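Local coordinates for protein SorB (Sorangium cellulosum, PDB 6B2V) that houses, in this fragment, the pyran synthase domain of module nine of the sorangicin polyketide assembly line, which resembles polyketide dehydratases and forms a pyran ring, at residues Asp146-Ala149 / Val150-Cys154; Asp159-Thr162 / Arg163-Met167; Ala171-Asp174 / Lys175-Ile178. One frame throughout, in Å; residues are numbered along the deposited sequence.

All three contacts are local, lie in series along the chain without nesting or crossing, and join side chains a few residues apart. Contact 1 (146-154) forms the short helix 147-152, which sits against strands 187-192 and 250-255. Strand 156-158 follows, and contact 2 (159-167) winds helix 160-166 beside helix 207-225. Contact 3 (171-178) is the turn that brings the chain from that helix into strand 178-183. Contacts 2 and 3, with centres about 11 Å apart, touch through the Arg-161 to Asp-174 salt bridge and the packing of Tyr-173; contact 1 stays about 12 Å from contact 2 between nearest atoms.

Contact 1 of 3, residues Asp146-Ala149 / Val150-Cys154; sequences DIEA and VRTRC
Glu-148 reaches along the outside of a short alpha-helix to two side chains of the next turn, Arg-151 and Thr-152. Its CG stands opposite the backbone N (chi1 159°) and the chain then bends, which brings the carboxylate back towards the following turn. OE1 lies 3.8 Å from Arg-151 NH1, a long salt bridge in which the oxygen sits well out of the guanidinium plane, the two flat groups being turned 63° against each other. No N-H points at the oxygen, so the attraction is one of charge alone. A water closes the gap: it donates to Glu-148 OE1 at 2.6 Å and, in the plane of the guanidinium at its edge, accepts from Arg-151 NH1 at 2.8 Å. The other oxygen, OE2, touches the methyl CG2 of Thr-152 at 3.3 Å, and these two side chains meet at about a right angle.

Thr-152 turns its hydroxyl the other way. OG1 stands between its own backbone N and carbonyl carbon (chi1 74°) and donates to Ala-149 O at 2.9 Å, tilted from the carbonyl plane. The same oxygen takes a weak bond from Arg-153 N. Arg-153 lays its guanidinium over Val-150, whose CA is 4.0 Å above the plane, and its NE is salt-bridged to Glu-187. At the start, Asp-146 is the N-cap: Ala-149 N donates to OD1 at 3.2 Å from above the carboxylate plane. The helix lies against strands 187-192 and 250-255 of the predicted C-terminal hotdog fold, where buried Val-150 packs on Glu-187, Leu-189 and His-252.

The bridging water thus gives Glu-148 and Arg-151 the directed hydrogen bonds that their out-of-plane charge pair lacks.

Contact 2 of 3, residues Asp159-Thr162 / Arg163-Met167; sequences DART and RNEAM
Arg-163 and Asp-159 are joined by the first backbone bond of a capped alpha-helix, 160-166, in the region predicted to be the C-terminal hotdog fold. Arg-163 N donates to Asp-159 O at 3.1 Å, nearly straight at 172°, and the CG of Arg-163 rests against that same oxygen before the side chain, bent at chi2 and chi3, goes on to pack on Ile-223 of helix 207-225. Asp-159 is the N-cap. Its OD1 receives Thr-162 N at 3.1 Å and its OD2 receives Thr-162 OG1, both from above the carboxylate plane, so one side chain holds the first turn by two atoms.

Asn-164, buried against Val-215, Phe-219 and Trp-230, follows. Its backbone N and its ND2 both donate to Ala-160 O, arriving from opposite faces of the carbonyl plane. With CG beside its own backbone N (chi1 -69°), the amide folds back over the preceding turn.

Glu-165 gives the next helical bond, N to Arg-161 O, and its extended side chain runs beside that of Arg-161 in the same direction. They meet through carbon and oxygen, Glu-165 OE2 lying 3.8 Å from Arg-161 CG, while the charged ends stay apart. The guanidinium instead finds its partner in Asp-174, beyond the helix, and packs on Tyr-173.

Ala-166 N donates to Thr-162 O at 3.2 Å, and its methyl leans on the same carbonyl. The buried side chain of Met-167 packs on Leu-222. Its N makes weak bonds with two carbonyls, lying 3.4 Å from Arg-163 O and 3.0 Å from Asn-164 O.

Contact 3 of 3, residues Ala171-Asp174 / Lys175-Ile178; sequences ASYD and KLWI
Tyr-173, Lys-175 and Leu-176 carry a short 3-10 turn leading into strand 178-183 of the predicted C-terminal hotdog fold. The ring of Tyr-173, its CG set opposite the backbone N (chi1 -175°), swings forward to Ile-178, with CE1 4.2 Å from Ile-178 CB. Water 2 lies over the ring centre, 3.4 Å above one face, within hydrogen-bonding distance of both Tyr-173 O (2.8 Å) and Ile-178 O (2.7 Å). Elsewhere the tyrosine packs on Ala-160 and Glu-165 of helix 160-166.

Lys-175 N donates to Ser-172 O at 2.9 Å from above the carbonyl plane, the i to i+3 bond expected of a 3-10 turn. The lysine's CG lies alongside Ser-172 CB, and its bent chain carries the amine to a weak, long pairing with Asp-57.

Leu-176 is buried against Met-169 and Ser-212. Its N bonds to Tyr-173 O at 3.1 Å and weakly to Ser-172 O. Its two methyls meet Ala-171 and the tyrosine: CD2 lies 4.0 Å from Ala-171 CB, and CD1 is 4.4 Å from Tyr-173 CD1.

Contact 1 of 3, residues Asp146-Ala149 / Val150-Cys154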
loop_
_atom_site.group_PDB
_atom_site.type_symbol
_atom_site.label_atom_id
_atom_site.label_comp_id
_atom_site.label_asym_id
_atom_site.label_seq_id
_atom_site.Cartn_x
_atom_site.Cartn_y
_atom_site.Cartn_z
ATOM N N ASP A 146 12.326 13.373 -12.783
ATOM C CA ASP A 146 12.171 14.521 -13.643
ATOM C C ASP A 146 10.694 14.595 -13.942
ATOM O O ASP A 146 10.186 14.097 -14.883
ATOM C CB ASP A 146 13.008 14.305 -14.886
ATOM C CG ASP A 146 13.058 15.507 -15.806
ATOM O OD1 ASP A 146 12.220 16.358 -15.667
ATOM O OD2 ASP A 146 13.970 15.477 -16.640
ATOM N N ILE A 147 10.003 15.288 -13.057
ATOM C CA ILE A 147 8.569 15.391 -13.156
ATOM C C ILE A 147 8.096 16.075 -14.426
ATOM O O ILE A 147 7.152 15.668 -14.970
ATOM C CB ILE A 147 7.994 16.084 -11.904
ATOM C CG1 ILE A 147 8.374 15.281 -10.684
ATOM C CG2 ILE A 147 6.478 16.293 -11.955
ATOM C CD1 ILE A 147 8.327 16.093 -9.432
ATOM N N GLU A 148 8.782 17.117 -14.842
ATOM C CA GLU A 148 8.367 17.757 -16.070
ATOM C C GLU A 148 8.472 16.819 -17.286
ATOM O O GLU A 148 7.634 16.821 -18.142
ATOM C CB GLU A 148 9.073 19.094 -16.312
ATOM C CG GLU A 148 9.090 19.576 -17.774
ATOM C CD GLU A 148 7.751 20.048 -18.344
ATOM O OE1 GLU A 148 6.763 19.948 -17.687
ATOM O OE2 GLU A 148 7.781 20.488 -19.478
ATOM N N ALA A 149 9.526 16.018 -17.310
ATOM C CA ALA A 149 9.671 15.091 -18.402
ATOM C C ALA A 149 8.528 14.112 -18.423
ATOM O O ALA A 149 8.000 13.829 -19.441
ATOM C CB ALA A 149 10.973 14.359 -18.283
ATOM N N VAL A 150 8.153 13.629 -17.259
ATOM C CA VAL A 150 7.044 12.712 -17.189
ATOM C C VAL A 150 5.752 13.379 -17.648
ATOM O O VAL A 150 5.037 12.800 -18.373
ATOM C CB VAL A 150 6.819 12.168 -15.777
ATOM C CG1 VAL A 150 5.575 11.303 -15.743
ATOM C CG2 VAL A 150 7.999 11.385 -15.289
ATOM N N ARG A 151 5.517 14.627 -17.258
ATOM C CA ARG A 151 4.295 15.294 -17.683
ATOM C C ARG A 151 4.220 15.364 -19.218
ATOM O O ARG A 151 3.210 15.103 -19.778
ATOM C CB ARG A 151 4.246 16.782 -17.237
ATOM C CG ARG A 151 4.081 17.063 -15.771
ATOM C CD ARG A 151 3.844 18.587 -15.544
ATOM N NE ARG A 151 2.671 19.058 -16.236
ATOM C CZ ARG A 151 2.455 20.301 -16.654
ATOM N NH1 ARG A 151 3.349 21.228 -16.464
ATOM N NH2 ARG A 151 1.342 20.606 -17.285
ATOM N N THR A 152 5.315 15.659 -19.873
ATOM C CA THR A 152 5.333 15.780 -21.319
ATOM C C THR A 152 5.035 14.506 -22.098
ATOM O O THR A 152 4.629 14.610 -23.208
ATOM C CB THR A 152 6.605 16.451 -21.871
ATOM O OG1 THR A 152 7.667 15.551 -21.788
ATOM C CG2 THR A 152 6.915 17.719 -21.125
ATOM N N ARG A 153 5.219 13.362 -21.468
ATOM C CA ARG A 153 5.005 12.063 -22.102
ATOM C C ARG A 153 3.752 11.316 -21.642
ATOM O O ARG A 153 3.603 10.189 -21.857
ATOM C CB ARG A 153 6.262 11.199 -22.039
ATOM C CG ARG A 153 6.697 10.767 -20.670
ATOM C CD ARG A 153 7.988 9.999 -20.711
ATOM N NE ARG A 153 8.278 9.425 -19.430
ATOM C CZ ARG A 153 9.337 9.716 -18.713
ATOM N NH1 ARG A 153 10.187 10.616 -19.139
ATOM N NH2 ARG A 153 9.508 9.114 -17.578
ATOM N N CYS A 154 2.872 12.017 -20.959
ATOM C CA CYS A 154 1.573 11.466 -20.509
ATOM C C CYS A 154 0.450 12.364 -21.056
ATOM O O CYS A 154 0.094 13.280 -20.467
ATOM C CB CYS A 154 1.411 11.447 -18.989
ATOM S SG CYS A 154 2.534 10.262 -18.156
HETATM O O HOH W 1 6.047 21.635 -15.906
#

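Contact 2 of 3, residues Asp159-Thr162 / Arg163-Met167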
loop_
_atom_site.group_PDB
_atom_site.type_symbol
_atom_site.label_atom_id
_atom_site.label_comp_id
_atom_site.label_asym_id
_atom_site.label_seq_id
_atom_site.Cartn_x
_atom_site.Cartn_y
_atom_site.Cartn_z
ATOM N N ASP A 159 -10.545 12.704 -15.404
ATOM C CA ASP A 159 -11.274 13.091 -14.218
ATOM C C ASP A 159 -11.138 11.855 -13.357
ATOM O O ASP A 159 -11.823 10.926 -13.494
ATOM C CB ASP A 159 -12.704 13.329 -14.661
ATOM C CG ASP A 159 -13.675 13.529 -13.538
ATOM O OD1 ASP A 159 -13.350 13.392 -12.376
ATOM O OD2 ASP A 159 -14.822 13.760 -13.916
ATOM N N ALA A 160 -10.171 11.883 -12.468
ATOM C CA ALA A 160 -9.877 10.745 -11.631
ATOM C C ALA A 160 -11.020 10.313 -10.754
ATOM O O ALA A 160 -11.219 9.128 -10.539
ATOM C CB ALA A 160 -8.648 11.030 -10.804
ATOM N N ARG A 161 -11.747 11.264 -10.230
ATOM C CA ARG A 161 -12.855 10.878 -9.403
ATOM C C ARG A 161 -13.898 10.099 -10.172
ATOM O O ARG A 161 -14.209 8.992 -9.840
ATOM C CB ARG A 161 -13.507 12.147 -8.857
ATOM C CG ARG A 161 -14.603 11.927 -7.834
ATOM C CD ARG A 161 -15.432 13.153 -7.592
ATOM N NE ARG A 161 -14.767 14.257 -6.956
ATOM C CZ ARG A 161 -14.701 14.479 -5.647
ATOM N NH1 ARG A 161 -15.234 13.644 -4.773
ATOM N NH2 ARG A 161 -14.072 15.545 -5.205
ATOM N N THR A 162 -14.352 10.664 -11.274
ATOM C CA THR A 162 -15.358 9.992 -12.025
ATOM C C THR A 162 -14.930 8.640 -12.545
ATOM O O THR A 162 -15.639 7.689 -12.388
ATOM C CB THR A 162 -15.817 10.884 -13.198
ATOM O OG1 THR A 162 -16.306 12.111 -12.709
ATOM C CG2 THR A 162 -16.879 10.223 -13.977
ATOM N N ARG A 163 -13.745 8.553 -13.113
ATOM C CA ARG A 163 -13.287 7.310 -13.656
ATOM C C ARG A 163 -13.079 6.195 -12.665
ATOM O O ARG A 163 -13.439 5.084 -12.933
ATOM C CB ARG A 163 -12.002 7.505 -14.442
ATOM C CG ARG A 163 -12.178 8.370 -15.655
ATOM C CD ARG A 163 -12.855 7.634 -16.809
ATOM N NE ARG A 163 -12.176 6.405 -17.147
ATOM C CZ ARG A 163 -11.136 6.343 -17.960
ATOM N NH1 ARG A 163 -10.668 7.433 -18.511
ATOM N NH2 ARG A 163 -10.573 5.202 -18.222
ATOM N N ASN A 164 -12.433 6.488 -11.572
ATOM C CA ASN A 164 -12.159 5.458 -10.601
ATOM C C ASN A 164 -13.370 4.983 -9.854
ATOM O O ASN A 164 -13.506 3.831 -9.619
ATOM C CB ASN A 164 -10.993 5.807 -9.704
ATOM C CG ASN A 164 -9.680 5.799 -10.443
ATOM O OD1 ASN A 164 -9.228 4.791 -10.825
ATOM N ND2 ASN A 164 -9.099 6.950 -10.630
ATOM N N GLU A 165 -14.270 5.903 -9.522
ATOM C CA GLU A 165 -15.516 5.576 -8.834
ATOM C C GLU A 165 -16.374 4.694 -9.701
ATOM O O GLU A 165 -16.983 3.793 -9.248
ATOM C CB GLU A 165 -16.284 6.823 -8.433
ATOM C CG GLU A 165 -15.742 7.537 -7.216
ATOM C CD GLU A 165 -16.605 8.712 -6.804
ATOM O OE1 GLU A 165 -17.523 9.055 -7.552
ATOM O OE2 GLU A 165 -16.378 9.284 -5.769
ATOM N N ALA A 166 -16.351 4.943 -10.989
ATOM C CA ALA A 166 -17.105 4.146 -11.938
ATOM C C ALA A 166 -16.606 2.721 -12.005
ATOM O O ALA A 166 -17.336 1.826 -12.392
ATOM C CB ALA A 166 -17.070 4.773 -13.303
ATOM N N MET A 167 -15.356 2.564 -11.652
ATOM C CA MET A 167 -14.712 1.286 -11.669
ATOM C C MET A 167 -14.815 0.549 -10.362
ATOM O O MET A 167 -14.241 -0.479 -10.234
ATOM C CB MET A 167 -13.301 1.376 -12.237
ATOM C CG MET A 167 -13.356 1.550 -13.763
ATOM S SD MET A 167 -11.807 1.505 -14.650
ATOM C CE MET A 167 -10.861 2.744 -13.714
#

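Contact 3 of 3, residues Ala171-Asp174 / Lys175-Ile178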
loop_
_atom_site.group_PDB
_atom_site.type_symbol
_atom_site.label_atom_id
_atom_site.label_comp_id
_atom_site.label_asym_id
_atom_site.label_seq_id
_atom_site.Cartn_x
_atom_site.Cartn_y
_atom_site.Cartn_z
ATOM N N ALA A 171 -12.247 3.023 -1.984
ATOM C CA ALA A 171 -11.851 4.256 -1.327
ATOM C C ALA A 171 -12.741 5.475 -1.620
ATOM O O ALA A 171 -13.151 5.678 -2.702
ATOM C CB ALA A 171 -10.434 4.601 -1.711
ATOM N N SER A 172 -12.909 6.306 -0.620
ATOM C CA SER A 172 -13.641 7.522 -0.795
ATOM C C SER A 172 -12.672 8.491 -1.478
ATOM O O SER A 172 -11.707 8.870 -0.919
ATOM C CB SER A 172 -14.023 8.083 0.559
ATOM O OG SER A 172 -15.001 7.288 1.171
ATOM N N TYR A 173 -13.032 8.980 -2.644
ATOM C CA TYR A 173 -12.146 9.852 -3.400
ATOM C C TYR A 173 -11.762 11.118 -2.643
ATOM O O TYR A 173 -10.658 11.546 -2.652
ATOM C CB TYR A 173 -12.757 10.239 -4.741
ATOM C CG TYR A 173 -11.815 11.031 -5.592
ATOM C CD1 TYR A 173 -10.863 10.402 -6.351
ATOM C CD2 TYR A 173 -11.851 12.394 -5.613
ATOM C CE1 TYR A 173 -9.986 11.113 -7.106
ATOM C CE2 TYR A 173 -10.959 13.116 -6.376
ATOM C CZ TYR A 173 -10.036 12.458 -7.117
ATOM O OH TYR A 173 -9.173 13.165 -7.870
ATOM N N ASP A 174 -12.712 11.665 -1.913
ATOM C CA ASP A 174 -12.486 12.866 -1.146
ATOM C C ASP A 174 -11.453 12.682 -0.050
ATOM O O ASP A 174 -10.890 13.635 0.431
ATOM C CB ASP A 174 -13.771 13.324 -0.485
ATOM C CG ASP A 174 -14.664 14.178 -1.374
ATOM O OD1 ASP A 174 -14.259 14.694 -2.399
ATOM O OD2 ASP A 174 -15.804 14.363 -1.002
ATOM N N LYS A 175 -11.289 11.447 0.402
ATOM C CA LYS A 175 -10.340 11.137 1.448
ATOM C C LYS A 175 -8.941 10.831 0.930
ATOM O O LYS A 175 -8.030 10.823 1.672
ATOM C CB LYS A 175 -10.849 9.986 2.291
ATOM C CG LYS A 175 -12.154 10.277 2.977
ATOM C CD LYS A 175 -11.965 11.319 4.042
ATOM C CE LYS A 175 -13.198 11.487 4.927
ATOM N NZ LYS A 175 -14.412 11.230 4.135
ATOM N N LEU A 176 -8.864 10.590 -0.354
ATOM C CA LEU A 176 -7.608 10.405 -1.026
ATOM C C LEU A 176 -6.914 11.753 -1.268
ATOM O O LEU A 176 -7.506 12.774 -1.122
ATOM C CB LEU A 176 -7.804 9.713 -2.354
ATOM C CG LEU A 176 -8.442 8.335 -2.327
ATOM C CD1 LEU A 176 -8.578 7.787 -3.708
ATOM C CD2 LEU A 176 -7.666 7.439 -1.410
ATOM N N TRP A 177 -5.649 11.688 -1.625
ATOM C CA TRP A 177 -4.859 12.849 -1.904
ATOM C C TRP A 177 -4.796 13.224 -3.392
ATOM O O TRP A 177 -4.257 14.205 -3.741
ATOM C CB TRP A 177 -3.424 12.628 -1.435
ATOM C CG TRP A 177 -3.191 12.484 0.049
ATOM C CD1 TRP A 177 -3.942 11.817 0.938
ATOM C CD2 TRP A 177 -2.086 13.014 0.782
ATOM N NE1 TRP A 177 -3.402 11.917 2.167
ATOM C CE2 TRP A 177 -2.234 12.620 2.091
ATOM C CE3 TRP A 177 -0.983 13.767 0.440
ATOM C CZ2 TRP A 177 -1.342 13.005 3.065
ATOM C CZ3 TRP A 177 -0.107 14.125 1.400
ATOM C CH2 TRP A 177 -0.292 13.748 2.687
ATOM N N ILE A 178 -5.366 12.392 -4.233
ATOM C CA ILE A 178 -5.296 12.676 -5.647
ATOM C C ILE A 178 -6.010 13.945 -6.085
ATOM O O ILE A 178 -7.117 14.139 -5.740
ATOM C CB ILE A 178 -5.811 11.467 -6.426
ATOM C CG1 ILE A 178 -4.959 10.279 -6.066
ATOM C CG2 ILE A 178 -5.722 11.718 -7.917
ATOM C CD1 ILE A 178 -5.506 9.016 -6.605
HETATM O O HOH W 2 -8.482 12.561 -4.001
HETATM O O HOH W 3 -9.160 14.757 -2.098
#